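Local coordinates for phosphatidylserine synthase (Haemophilus influenzae, PDB 3HSI), which belongs to the phospholipase D superfamily, whose members carry a histidine-lysine signature and are typically built from two similar alpha/beta halves, at residues Lys50-Val55 with Ser186-Ile191; His142-Val147 with Val152-Ala157; His180-Asp185 with Leu234-Lys239; Asn192-Asp197 with Asn229-Leu234. All blocks are in the same frame, centred on the assembly; numbering follows the deposited sequence.

In the fold
Three of the contacts (1, 3 and 4) use helix 181-195, which lies between one face of a sheet and the 229-239 loop. Contact 1 lays the helix on strand 52-56. Contact 2 is the neighbouring hairpin of that sheet, its centre about 11 Å from that of contact 1; Val147 packs on Val188, and the phospholipase D active-site motif spans it. Contact 3 ties the start of the helix to the loop, about 14 Å from contact 1 between centres, and Asp185 there forms a salt bridge with Arg52. Contact 4 does the same at the helix end, about 15 Å from contact 3 between centres; Leu234 belongs to both loop segments.

Contact 1: Lys50-Val55 with Ser186-Ile191; sequences KKRIYV and SMVNFI
Strand 52-55, carrying Arg52 and Tyr54, passes helix 186-191, carrying Val188 and Ile191, with segment axes 9.7 Å apart at closest approach and directions 65° apart; Tyr54 CA lies 6.9 Å from Val188 CA. Val188 wedges between the two strand side chains, CG1 turned mainly to the tyrosine and CG2 to the arginine, though CG2 also brushes the ring near CD2. Its CG1, placed anti to the backbone N (chi1 167°), sits over one face of the Tyr54 ring, 3.9 Å from the centroid, in a CH-pi contact shifted toward the rim, with CZ the closest ring atom at 3.7 Å from CG1. The other branch, Val188 CG2, lies over a face of the Arg52 guanidinium, 3.8 Å from NH1. Ile191 comes to the tyrosine from another direction: its CG2 meets the ring edge near the plane, 3.6 Å from Tyr54 CD1, while CD1 of the isoleucine reaches the Tyr54 CB. The aromatic ring is thus held over one face by a valine methyl and at its edge by isoleucine.

The polar ends turn to partners beyond the two segments. Arg52 NE donates to the backbone O of Asp149, and NH2 forms a salt bridge with Asp185, the helix residue just before Ser186. Tyr54 OH is hydrogen-bonded to Asp84 and Asn192. Helix and strand therefore meet through apolar branches set against the faces and an edge of flat groups, without a direct hydrogen bond, while the guanidinium and the phenol oxygen are satisfied at the margins; the neighbouring carboxylate of Asp185 would probably offset the arginine's charge beside the valine.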
loop_
_atom_site.group_PDB
_atom_site.type_symbol
_atom_site.label_atom_id
_atom_site.label_comp_id
_atom_site.label_asym_id
_atom_site.label_seq_id
_atom_site.Cartn_x
_atom_site.Cartn_y
_atom_site.Cartn_z
ATOM N N LYS C 50 16.316 -7.709 -37.573
ATOM C CA LYS C 50 15.903 -8.769 -38.464
ATOM C C LYS C 50 15.027 -9.858 -37.820
ATOM O O LYS C 50 14.252 -10.485 -38.512
ATOM C CB LYS C 50 17.131 -9.428 -39.099
ATOM C CG LYS C 50 17.641 -8.714 -40.333
ATOM C CD LYS C 50 18.929 -8.029 -40.012
ATOM C CE LYS C 50 19.405 -7.130 -41.160
ATOM N NZ LYS C 50 20.574 -6.337 -40.647
ATOM N N LYS C 51 15.151 -10.076 -36.514
ATOM C CA LYS C 51 14.436 -11.159 -35.839
ATOM C C LYS C 51 13.398 -10.685 -34.832
ATOM O O LYS C 51 12.269 -11.150 -34.836
ATOM C CB LYS C 51 15.453 -12.095 -35.166
ATOM C CG LYS C 51 16.335 -12.830 -36.215
ATOM C CD LYS C 51 17.748 -13.088 -35.702
ATOM C CE LYS C 51 18.455 -14.129 -36.583
ATOM N NZ LYS C 51 19.524 -14.881 -35.830
ATOM N N ARG C 52 13.765 -9.752 -33.968
ATOM C CA ARG C 52 12.851 -9.364 -32.883
ATOM C C ARG C 52 13.114 -7.966 -32.351
ATOM O O ARG C 52 14.251 -7.449 -32.455
ATOM C CB ARG C 52 12.961 -10.348 -31.719
ATOM C CG ARG C 52 14.321 -10.246 -30.984
ATOM C CD ARG C 52 14.596 -11.475 -30.152
ATOM N NE ARG C 52 15.965 -11.421 -29.657
ATOM C CZ ARG C 52 16.538 -12.345 -28.892
ATOM N NH1 ARG C 52 15.866 -13.433 -28.505
ATOM N NH2 ARG C 52 17.792 -12.167 -28.513
ATOM N N ILE C 53 12.055 -7.394 -31.768
ATOM C CA ILE C 53 12.098 -6.131 -31.077
ATOM C C ILE C 53 11.177 -6.234 -29.875
ATOM O O ILE C 53 9.951 -6.318 -30.033
ATOM C CB ILE C 53 11.659 -4.942 -31.972
ATOM C CG1 ILE C 53 12.666 -4.721 -33.128
ATOM C CG2 ILE C 53 11.504 -3.660 -31.122
ATOM C CD1 ILE C 53 12.182 -3.768 -34.238
ATOM N N TYR C 54 11.784 -6.270 -28.696
ATOM C CA TYR C 54 11.080 -6.243 -27.417
ATOM C C TYR C 54 11.401 -4.949 -26.695
ATOM O O TYR C 54 12.570 -4.515 -26.654
ATOM C CB TYR C 54 11.476 -7.439 -26.526
ATOM C CG TYR C 54 10.869 -8.788 -26.953
ATOM C CD1 TYR C 54 9.953 -9.464 -26.118
ATOM C CD2 TYR C 54 11.189 -9.363 -28.182
ATOM C CE1 TYR C 54 9.389 -10.687 -26.496
ATOM C CE2 TYR C 54 10.629 -10.589 -28.578
ATOM C CZ TYR C 54 9.733 -11.245 -27.728
ATOM O OH TYR C 54 9.197 -12.450 -28.109
ATOM N N VAL C 55 10.366 -4.359 -26.124
ATOM C CA VAL C 55 10.429 -3.108 -25.399
ATOM C C VAL C 55 9.532 -3.273 -24.173
ATOM O O VAL C 55 8.396 -3.737 -24.316
ATOM C CB VAL C 55 9.878 -1.956 -26.268
ATOM C CG1 VAL C 55 9.627 -0.709 -25.436
ATOM C CG2 VAL C 55 10.831 -1.628 -27.424
ATOM N N SER C 186 18.245 -13.760 -22.518
ATOM C CA SER C 186 17.763 -13.857 -21.134
ATOM C C SER C 186 16.638 -12.873 -20.861
ATOM O O SER C 186 15.691 -13.186 -20.141
ATOM C CB SER C 186 18.911 -13.579 -20.161
ATOM O OG SER C 186 18.433 -13.573 -18.830
HETATM N N MSE C 187 16.754 -11.676 -21.434
HETATM C CA MSE C 187 15.766 -10.643 -21.216
HETATM C C MSE C 187 14.412 -10.932 -21.928
HETATM O O MSE C 187 13.318 -10.837 -21.322
HETATM C CB MSE C 187 16.384 -9.285 -21.553
HETATM C CG MSE C 187 17.502 -8.967 -20.551
HETATM SE SE MSE C 187 18.093 -7.133 -20.650
HETATM C CE MSE C 187 16.859 -6.421 -19.289
ATOM N N VAL C 188 14.512 -11.369 -23.170
ATOM C CA VAL C 188 13.361 -11.801 -23.936
ATOM C C VAL C 188 12.678 -13.028 -23.296
ATOM O O VAL C 188 11.465 -13.123 -23.306
ATOM C CB VAL C 188 13.798 -12.154 -25.383
ATOM C CG1 VAL C 188 12.680 -12.909 -26.140
ATOM C CG2 VAL C 188 14.286 -10.888 -26.104
ATOM N N ASN C 189 13.466 -13.972 -22.780
ATOM C CA ASN C 189 12.902 -15.117 -22.076
ATOM C C ASN C 189 12.081 -14.701 -20.840
ATOM O O ASN C 189 10.987 -15.225 -20.607
ATOM C CB ASN C 189 13.975 -16.128 -21.713
ATOM C CG ASN C 189 14.418 -16.949 -22.907
ATOM O OD1 ASN C 189 13.725 -17.038 -23.912
ATOM N ND2 ASN C 189 15.568 -17.583 -22.786
ATOM N N PHE C 190 12.596 -13.737 -20.090
ATOM C CA PHE C 190 11.897 -13.217 -18.898
ATOM C C PHE C 190 10.556 -12.628 -19.302
ATOM O O PHE C 190 9.510 -12.867 -18.666
ATOM C CB PHE C 190 12.761 -12.155 -18.172
ATOM C CG PHE C 190 12.088 -11.560 -16.964
ATOM C CD1 PHE C 190 12.009 -12.271 -15.776
ATOM C CD2 PHE C 190 11.463 -10.321 -17.037
ATOM C CE1 PHE C 190 11.341 -11.730 -14.660
ATOM C CE2 PHE C 190 10.786 -9.775 -15.912
ATOM C CZ PHE C 190 10.734 -10.476 -14.741
ATOM N N ILE C 191 10.594 -11.864 -20.388
ATOM C CA ILE C 191 9.420 -11.187 -20.893
ATOM C C ILE C 191 8.380 -12.212 -21.300
ATOM O O ILE C 191 7.236 -12.134 -20.848
ATOM C CB ILE C 191 9.767 -10.239 -22.057
ATOM C CG1 ILE C 191 10.546 -9.024 -21.497
ATOM C CG2 ILE C 191 8.510 -9.802 -22.804
ATOM C CD1 ILE C 191 11.179 -8.205 -22.582
#

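Contact 2: His142-Val147 with Val152-Ala157; sequences HVKGFV and VLYSGA
Lys144 CB lies over one face of the Tyr154 ring, 4.0 Å from the centroid and 25° off the ring normal, a CH-pi contact displaced toward the rim, while Gly145 CA approaches the same ring obliquely. The lysine stem crosses the tyrosine at about a right angle. Tyr154 OH is hydrogen-bonded to Asn393. The second flat group, Phe146, has Leu153 O and Ala157 O set obliquely to its ring, and its CB packs 4.2 Å from Leu153 CB.

Past CB, Lys144 bends at chi2 (-66°) and runs alongside the backbone of the other segment: Lys144 CB is 3.3 Å from Ser155 O, and Lys144 CG and CD stay close to that oxygen. The ammonium end makes a weak hydrogen bond to Gly156 O. Lys144 NZ also donates to a water 2.7 Å away, which passes a weak bond on to Ala157 O. Ser155 OG accepts from Ala157 N, an ST turn that shapes the segment where the lysine tip arrives. Phe146 and Leu153 form an antiparallel hydrogen-bonded pair, Phe146 N to Leu153 O at 3.0 Å and Leu153 N to Phe146 O at 2.8 Å. Val147 and Val152 follow as a non-hydrogen-bonded pair.

His142 and Lys144 fit the HxK signature of the phospholipase D family. The hairpin 146-148/151-155 lies between strands 52-56 and 171-179, with helix 181-195 over the face bearing Val147 and Val152, and Phe38 of helix 35-48 against Phe146 and Leu153.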
loop_
_atom_site.group_PDB
_atom_site.type_symbol
_atom_site.label_atom_id
_atom_site.label_comp_id
_atom_site.label_asym_id
_atom_site.label_seq_id
_atom_site.Cartn_x
_atom_site.Cartn_y
_atom_site.Cartn_z
ATOM N N HIS C 142 7.842 -0.837 -14.019
ATOM C CA HIS C 142 9.075 -0.060 -14.112
ATOM C C HIS C 142 10.246 -0.916 -14.611
ATOM O O HIS C 142 11.394 -0.494 -14.511
ATOM C CB HIS C 142 9.449 0.519 -12.756
ATOM C CG HIS C 142 8.826 1.846 -12.448
ATOM N ND1 HIS C 142 8.828 2.899 -13.334
ATOM C CD2 HIS C 142 8.283 2.326 -11.297
ATOM C CE1 HIS C 142 8.261 3.954 -12.772
ATOM N NE2 HIS C 142 7.926 3.635 -11.533
ATOM N N VAL C 143 9.968 -2.118 -15.102
ATOM C CA VAL C 143 10.966 -2.937 -15.770
ATOM C C VAL C 143 11.441 -2.189 -17.037
ATOM O O VAL C 143 10.603 -1.656 -17.785
ATOM C CB VAL C 143 10.349 -4.312 -16.161
ATOM C CG1 VAL C 143 11.233 -5.086 -17.189
ATOM C CG2 VAL C 143 10.072 -5.135 -14.905
ATOM N N LYS C 144 12.759 -2.154 -17.259
ATOM C CA LYS C 144 13.354 -1.472 -18.417
ATOM C C LYS C 144 14.048 -2.422 -19.355
ATOM O O LYS C 144 14.333 -3.569 -19.002
ATOM C CB LYS C 144 14.382 -0.420 -17.972
ATOM C CG LYS C 144 13.932 0.485 -16.855
ATOM C CD LYS C 144 12.763 1.391 -17.282
ATOM C CE LYS C 144 12.153 2.121 -16.068
ATOM N NZ LYS C 144 11.033 3.013 -16.510
ATOM N N GLY C 145 14.336 -1.955 -20.569
ATOM C CA GLY C 145 15.098 -2.766 -21.504
ATOM C C GLY C 145 14.406 -2.782 -22.844
ATOM O O GLY C 145 13.188 -2.924 -22.911
ATOM N N PHE C 146 15.198 -2.597 -23.902
ATOM C CA PHE C 146 14.782 -2.776 -25.262
ATOM C C PHE C 146 15.734 -3.815 -25.829
ATOM O O PHE C 146 16.940 -3.720 -25.663
ATOM C CB PHE C 146 14.986 -1.500 -26.089
ATOM C CG PHE C 146 14.304 -0.281 -25.554
ATOM C CD1 PHE C 146 13.299 -0.363 -24.599
ATOM C CD2 PHE C 146 14.656 0.965 -26.045
ATOM C CE1 PHE C 146 12.664 0.781 -24.119
ATOM C CE2 PHE C 146 14.023 2.115 -25.592
ATOM C CZ PHE C 146 13.009 2.020 -24.619
ATOM N N VAL C 147 15.198 -4.815 -26.511
ATOM C CA VAL C 147 16.037 -5.799 -27.128
ATOM C C VAL C 147 15.762 -5.751 -28.610
ATOM O O VAL C 147 14.617 -5.874 -29.029
ATOM C CB VAL C 147 15.762 -7.210 -26.564
ATOM C CG1 VAL C 147 16.582 -8.293 -27.327
ATOM C CG2 VAL C 147 16.009 -7.250 -25.039
ATOM N N VAL C 152 20.947 -5.211 -26.349
ATOM C CA VAL C 152 20.165 -4.585 -25.296
ATOM C C VAL C 152 20.434 -3.072 -25.229
ATOM O O VAL C 152 21.585 -2.641 -25.135
ATOM C CB VAL C 152 20.396 -5.231 -23.931
ATOM C CG1 VAL C 152 19.628 -4.487 -22.856
ATOM C CG2 VAL C 152 19.937 -6.687 -23.939
ATOM N N LEU C 153 19.363 -2.274 -25.284
ATOM C CA LEU C 153 19.461 -0.848 -24.989
ATOM C C LEU C 153 18.721 -0.626 -23.675
ATOM O O LEU C 153 17.508 -0.770 -23.612
ATOM C CB LEU C 153 18.876 -0.014 -26.133
ATOM C CG LEU C 153 19.084 1.507 -26.112
ATOM C CD1 LEU C 153 20.578 1.892 -26.055
ATOM C CD2 LEU C 153 18.431 2.191 -27.339
ATOM N N TYR C 154 19.464 -0.314 -22.625
ATOM C CA TYR C 154 18.884 -0.215 -21.294
ATOM C C TYR C 154 18.843 1.243 -20.844
ATOM O O TYR C 154 19.848 1.953 -20.941
ATOM C CB TYR C 154 19.666 -1.074 -20.296
ATOM C CG TYR C 154 18.943 -1.273 -18.973
ATOM C CD1 TYR C 154 18.144 -2.399 -18.750
ATOM C CD2 TYR C 154 19.045 -0.312 -17.939
ATOM C CE1 TYR C 154 17.464 -2.566 -17.536
ATOM C CE2 TYR C 154 18.377 -0.468 -16.749
ATOM C CZ TYR C 154 17.587 -1.600 -16.545
ATOM O OH TYR C 154 16.914 -1.741 -15.352
ATOM N N SER C 155 17.693 1.672 -20.330
ATOM C CA SER C 155 17.525 3.042 -19.877
ATOM C C SER C 155 16.274 3.204 -19.031
ATOM O O SER C 155 15.281 2.481 -19.217
ATOM C CB SER C 155 17.386 3.994 -21.066
ATOM O OG SER C 155 17.266 5.313 -20.586
ATOM N N GLY C 156 16.304 4.184 -18.139
ATOM C CA GLY C 156 15.104 4.501 -17.339
ATOM C C GLY C 156 14.048 5.259 -18.154
ATOM O O GLY C 156 12.941 5.477 -17.675
ATOM N N ALA C 157 14.394 5.631 -19.396
ATOM C CA ALA C 157 13.583 6.558 -20.227
ATOM C C ALA C 157 12.354 5.884 -20.815
ATOM O O ALA C 157 12.423 4.720 -21.229
ATOM C CB ALA C 157 14.425 7.115 -21.359
HETATM O O HOH W 1 10.366 3.348 -19.120
#

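Contact 3: His180-Asp185 with Leu234-Lys239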
loop_
_atom_site.group_PDB
_atom_site.type_symbol
_atom_site.label_atom_id
_atom_site.label_comp_id
_atom_site.label_asym_id
_atom_site.label_seq_id
_atom_site.Cartn_x
_atom_site.Cartn_y
_atom_site.Cartn_z
ATOM N N HIS C 180 25.124 -8.363 -26.724
ATOM C CA HIS C 180 25.415 -9.629 -26.059
ATOM C C HIS C 180 24.230 -10.581 -26.221
ATOM O O HIS C 180 23.192 -10.447 -25.538
ATOM C CB HIS C 180 25.693 -9.398 -24.567
ATOM C CG HIS C 180 26.380 -10.543 -23.899
ATOM N ND1 HIS C 180 26.010 -11.855 -24.098
ATOM C CD2 HIS C 180 27.434 -10.573 -23.046
ATOM C CE1 HIS C 180 26.803 -12.648 -23.396
ATOM N NE2 HIS C 180 27.676 -11.894 -22.747
ATOM N N ALA C 181 24.396 -11.556 -27.104
ATOM C CA ALA C 181 23.301 -12.480 -27.453
ATOM C C ALA C 181 22.662 -13.178 -26.244
ATOM O O ALA C 181 21.436 -13.332 -26.175
ATOM C CB ALA C 181 23.793 -13.509 -28.466
ATOM N N GLU C 182 23.489 -13.603 -25.302
ATOM C CA GLU C 182 23.005 -14.386 -24.174
ATOM C C GLU C 182 22.243 -13.471 -23.190
ATOM O O GLU C 182 21.215 -13.877 -22.625
ATOM C CB GLU C 182 24.183 -15.091 -23.476
ATOM C CG GLU C 182 24.036 -16.596 -23.309
ATOM C CD GLU C 182 24.566 -17.138 -21.932
ATOM O OE1 GLU C 182 25.714 -17.643 -21.915
ATOM O OE2 GLU C 182 23.838 -17.069 -20.884
ATOM N N LEU C 183 22.719 -12.235 -23.006
ATOM C CA LEU C 183 21.947 -11.264 -22.224
ATOM C C LEU C 183 20.614 -10.954 -22.933
ATOM O O LEU C 183 19.545 -10.935 -22.300
ATOM C CB LEU C 183 22.730 -9.945 -21.964
ATOM C CG LEU C 183 21.930 -8.932 -21.087
ATOM C CD1 LEU C 183 21.598 -9.530 -19.744
ATOM C CD2 LEU C 183 22.616 -7.593 -20.840
ATOM N N ALA C 184 20.671 -10.740 -24.244
ATOM C CA ALA C 184 19.457 -10.454 -24.989
ATOM C C ALA C 184 18.471 -11.615 -24.840
ATOM O O ALA C 184 17.315 -11.402 -24.494
ATOM C CB ALA C 184 19.750 -10.144 -26.474
ATOM N N ASP C 185 18.939 -12.838 -25.076
ATOM C CA ASP C 185 18.063 -14.022 -24.947
ATOM C C ASP C 185 17.470 -14.105 -23.531
ATOM O O ASP C 185 16.324 -14.422 -23.365
ATOM C CB ASP C 185 18.822 -15.290 -25.258
ATOM C CG ASP C 185 19.134 -15.439 -26.743
ATOM O OD1 ASP C 185 18.588 -14.671 -27.591
ATOM O OD2 ASP C 185 19.945 -16.331 -27.062
ATOM N N LEU C 234 20.359 -17.443 -16.648
ATOM C CA LEU C 234 21.578 -17.344 -17.416
ATOM C C LEU C 234 22.035 -18.746 -17.779
ATOM O O LEU C 234 21.834 -19.688 -17.006
ATOM C CB LEU C 234 22.641 -16.606 -16.604
ATOM C CG LEU C 234 22.347 -15.131 -16.326
ATOM C CD1 LEU C 234 23.416 -14.537 -15.422
ATOM C CD2 LEU C 234 22.213 -14.333 -17.640
ATOM N N LYS C 235 22.631 -18.896 -18.954
ATOM C CA LYS C 235 23.170 -20.194 -19.312
ATOM C C LYS C 235 24.630 -20.406 -18.912
ATOM O O LYS C 235 24.966 -21.461 -18.376
ATOM C CB LYS C 235 22.946 -20.502 -20.793
ATOM C CG LYS C 235 21.596 -21.108 -21.050
ATOM C CD LYS C 235 21.281 -21.227 -22.531
ATOM C CE LYS C 235 19.818 -21.632 -22.687
ATOM N NZ LYS C 235 19.081 -20.838 -23.716
ATOM N N SER C 236 25.505 -19.439 -19.173
ATOM C CA SER C 236 26.925 -19.682 -18.908
ATOM C C SER C 236 27.512 -18.840 -17.762
ATOM O O SER C 236 28.681 -18.426 -17.814
ATOM C CB SER C 236 27.783 -19.668 -20.208
ATOM O OG SER C 236 27.769 -18.406 -20.867
ATOM N N ALA C 237 26.695 -18.650 -16.713
ATOM C CA ALA C 237 27.042 -17.846 -15.530
ATOM C C ALA C 237 27.952 -18.553 -14.516
ATOM O O ALA C 237 27.775 -19.742 -14.201
ATOM C CB ALA C 237 25.788 -17.356 -14.842
ATOM N N VAL C 238 28.916 -17.798 -14.002
ATOM C CA VAL C 238 29.768 -18.265 -12.914
ATOM C C VAL C 238 29.666 -17.312 -11.722
ATOM O O VAL C 238 29.270 -16.156 -11.873
ATOM C CB VAL C 238 31.257 -18.411 -13.352
ATOM C CG1 VAL C 238 31.414 -19.418 -14.530
ATOM C CG2 VAL C 238 31.889 -17.040 -13.690
ATOM N N LYS C 239 30.009 -17.809 -10.542
ATOM C CA LYS C 239 30.201 -16.957 -9.375
ATOM C C LYS C 239 31.631 -16.390 -9.359
ATOM O O LYS C 239 32.559 -17.023 -9.867
ATOM C CB LYS C 239 29.924 -17.745 -8.108
ATOM C CG LYS C 239 28.454 -17.979 -7.863
ATOM C CD LYS C 239 28.306 -18.969 -6.749
ATOM C CE LYS C 239 26.894 -19.484 -6.604
ATOM N NZ LYS C 239 26.976 -20.426 -5.446
#
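Glu182 reaches from the first turn of helix 181-195 to the backbone of Lys235 and Ser236. Its CB heads toward the loop, and CG continues through two torsions that lie well away from the staggered positions (chi1 -126°, chi2 -141°), which brings the carboxylate up against the loop backbone at Lys235-Ser236. Glu182 CD comes to rest 3.7 Å from Ser236 N. From there the oxygens divide the work. Glu182 OE2 accepts from Lys235 N at 2.9 Å, with the amide coming from above the carboxylate plane, 36° out of it; Lys235 CB also sits 3.5 Å from this oxygen. Ser236 N adds weak bonds to both oxygens. OE1 faces Ser236 OG, but the modelled separation is too short for its details to be trusted.

At the same helix start His180 occupies the N-cap. Its ND1, at the ring edge, accepts a weak hydrogen bond from Glu182 N, while NE2 is hydrogen-bonded to Ala23 O. Leu22 of the short strand 22-23 lines the region, touching His180, Glu182, Leu234 and Ser236.

The arrangement is a helix N-terminus with a weak histidine N-cap, whose first-turn glutamate accepts firmly from Lys235 N and weakly from the next amide, Ser236 N. It joins helix 181-195 at the protein surface to the connection between helix 216-229 and strand 245-252.

Contact 4: Asn192-Asp197 with Asn229-Leu234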
loop_
_atom_site.group_PDB
_atom_site.type_symbol
_atom_site.label_atom_id
_atom_site.label_comp_id
_atom_site.label_asym_id
_atom_site.label_seq_id
_atom_site.Cartn_x
_atom_site.Cartn_y
_atom_site.Cartn_z
ATOM N N ASN C 192 8.788 -13.180 -22.124
ATOM C CA ASN C 192 7.872 -14.206 -22.579
ATOM C C ASN C 192 7.392 -15.085 -21.437
ATOM O O ASN C 192 6.195 -15.303 -21.316
ATOM C CB ASN C 192 8.508 -15.099 -23.647
ATOM C CG ASN C 192 8.353 -14.547 -25.035
ATOM O OD1 ASN C 192 7.296 -14.685 -25.642
ATOM N ND2 ASN C 192 9.415 -13.952 -25.566
ATOM N N ASP C 193 8.324 -15.564 -20.608
ATOM C CA ASP C 193 8.042 -16.520 -19.537
ATOM C C ASP C 193 7.329 -15.915 -18.357
ATOM O O ASP C 193 6.483 -16.581 -17.775
ATOM C CB ASP C 193 9.323 -17.190 -19.006
ATOM C CG ASP C 193 9.995 -18.079 -20.036
ATOM O OD1 ASP C 193 9.465 -18.247 -21.162
ATOM O OD2 ASP C 193 11.076 -18.623 -19.730
ATOM N N TYR C 194 7.683 -14.686 -17.978
ATOM C CA TYR C 194 7.125 -14.093 -16.759
ATOM C C TYR C 194 6.220 -12.867 -16.938
ATOM O O TYR C 194 5.156 -12.796 -16.325
ATOM C CB TYR C 194 8.236 -13.787 -15.755
ATOM C CG TYR C 194 8.830 -15.046 -15.167
ATOM C CD1 TYR C 194 8.085 -15.831 -14.276
ATOM C CD2 TYR C 194 10.112 -15.464 -15.514
ATOM C CE1 TYR C 194 8.586 -17.005 -13.758
ATOM C CE2 TYR C 194 10.652 -16.657 -14.975
ATOM C CZ TYR C 194 9.869 -17.418 -14.113
ATOM O OH TYR C 194 10.353 -18.574 -13.572
ATOM N N LEU C 195 6.627 -11.905 -17.755
ATOM C CA LEU C 195 5.839 -10.683 -17.888
ATOM C C LEU C 195 4.571 -10.895 -18.685
ATOM O O LEU C 195 3.518 -10.465 -18.255
ATOM C CB LEU C 195 6.650 -9.530 -18.495
ATOM C CG LEU C 195 7.535 -8.750 -17.545
ATOM C CD1 LEU C 195 8.125 -7.541 -18.282
ATOM C CD2 LEU C 195 6.745 -8.299 -16.321
ATOM N N LEU C 196 4.701 -11.544 -19.849
ATOM C CA LEU C 196 3.599 -11.780 -20.756
ATOM C C LEU C 196 2.693 -12.933 -20.350
ATOM O O LEU C 196 2.552 -13.900 -21.079
ATOM C CB LEU C 196 4.120 -12.054 -22.169
ATOM C CG LEU C 196 4.458 -10.915 -23.113
ATOM C CD1 LEU C 196 4.692 -11.532 -24.490
ATOM C CD2 LEU C 196 3.312 -9.923 -23.164
ATOM N N ASP C 197 2.042 -12.823 -19.208
ATOM C CA ASP C 197 1.005 -13.775 -18.859
ATOM C C ASP C 197 -0.374 -13.269 -19.292
ATOM O O ASP C 197 -0.939 -12.322 -18.709
ATOM C CB ASP C 197 1.037 -14.043 -17.360
ATOM C CG ASP C 197 -0.060 -14.985 -16.918
ATOM O OD1 ASP C 197 -0.770 -15.558 -17.774
ATOM O OD2 ASP C 197 -0.232 -15.145 -15.689
ATOM N N ASN C 229 7.848 -15.515 -8.253
ATOM C CA ASN C 229 8.612 -16.378 -9.156
ATOM C C ASN C 229 9.444 -15.707 -10.228
ATOM O O ASN C 229 10.355 -16.313 -10.735
ATOM C CB ASN C 229 7.729 -17.447 -9.812
ATOM C CG ASN C 229 6.971 -18.277 -8.811
ATOM O OD1 ASN C 229 7.562 -18.948 -7.969
ATOM N ND2 ASN C 229 5.653 -18.249 -8.904
ATOM N N GLY C 230 9.138 -14.478 -10.605
ATOM C CA GLY C 230 9.882 -13.865 -11.690
ATOM C C GLY C 230 11.365 -13.798 -11.388
ATOM O O GLY C 230 11.769 -13.324 -10.319
ATOM N N GLU C 231 12.173 -14.280 -12.332
ATOM C CA GLU C 231 13.623 -14.194 -12.244
ATOM C C GLU C 231 14.200 -14.358 -13.634
ATOM O O GLU C 231 13.551 -14.923 -14.501
ATOM C CB GLU C 231 14.195 -15.264 -11.294
ATOM C CG GLU C 231 13.880 -16.697 -11.723
ATOM C CD GLU C 231 14.466 -17.747 -10.761
ATOM O OE1 GLU C 231 15.210 -17.379 -9.813
ATOM O OE2 GLU C 231 14.189 -18.961 -10.965
ATOM N N TYR C 232 15.382 -13.815 -13.872
ATOM C CA TYR C 232 16.058 -13.994 -15.162
ATOM C C TYR C 232 16.894 -15.268 -15.056
ATOM O O TYR C 232 17.279 -15.635 -13.956
ATOM C CB TYR C 232 16.964 -12.814 -15.466
ATOM C CG TYR C 232 16.239 -11.517 -15.772
ATOM C CD1 TYR C 232 15.898 -11.197 -17.077
ATOM C CD2 TYR C 232 15.892 -10.622 -14.762
ATOM C CE1 TYR C 232 15.244 -10.031 -17.383
ATOM C CE2 TYR C 232 15.225 -9.426 -15.065
ATOM C CZ TYR C 232 14.921 -9.152 -16.390
ATOM O OH TYR C 232 14.255 -8.021 -16.770
ATOM N N SER C 233 17.135 -15.957 -16.170
ATOM C CA SER C 233 18.014 -17.139 -16.178
ATOM C C SER C 233 19.230 -16.897 -17.067
ATOM O O SER C 233 19.144 -16.245 -18.089
ATOM C CB SER C 233 17.287 -18.383 -16.710
ATOM O OG SER C 233 16.330 -18.834 -15.795
ATOM N N LEU C 234 20.359 -17.443 -16.648
ATOM C CA LEU C 234 21.578 -17.344 -17.416
ATOM C C LEU C 234 22.035 -18.746 -17.779
ATOM O O LEU C 234 21.834 -19.688 -17.006
ATOM C CB LEU C 234 22.641 -16.606 -16.604
ATOM C CG LEU C 234 22.347 -15.131 -16.326
ATOM C CD1 LEU C 234 23.416 -14.537 -15.422
ATOM C CD2 LEU C 234 22.213 -14.333 -17.640
#
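Asn229 O lies 3.6 Å from each of the Tyr194 atoms CE1, CZ and OH, approaching the ring obliquely; no hydrogen bond links the two segments. Helix 181-195 ends here in a wider pi-type turn that includes Tyr194, followed by an inverse gamma turn centred on Leu196, and its end packs on the start of the loop after helix 216-229, where Gly230 is the first residue. Gly230 CA sits over one ring face of Tyr194, 3.8 Å from the centroid and 15° off the normal, a CH-pi contact from a bare backbone carbon. Glu231 N lies over that face too, nearer the opposite rim. With chi1 at -70°, Tyr194 CG is beside its backbone N and anti to the carbonyl carbon, which carries the ring out from the helix along the chain 229-231.

Around this surface contact, Leu226 of helix 216-229 touches Tyr194 and Leu195, and Tyr222 OH is hydrogen-bonded to Leu195 O. Farther along the loop, Tyr232 stacks on Phe190 and Ser233 O accepts from Ser186 OG, so the loop follows the helix back toward its start. On the tyrosine itself, the closest approach is Glu231 O, 3.4 Å from Tyr194 CE2.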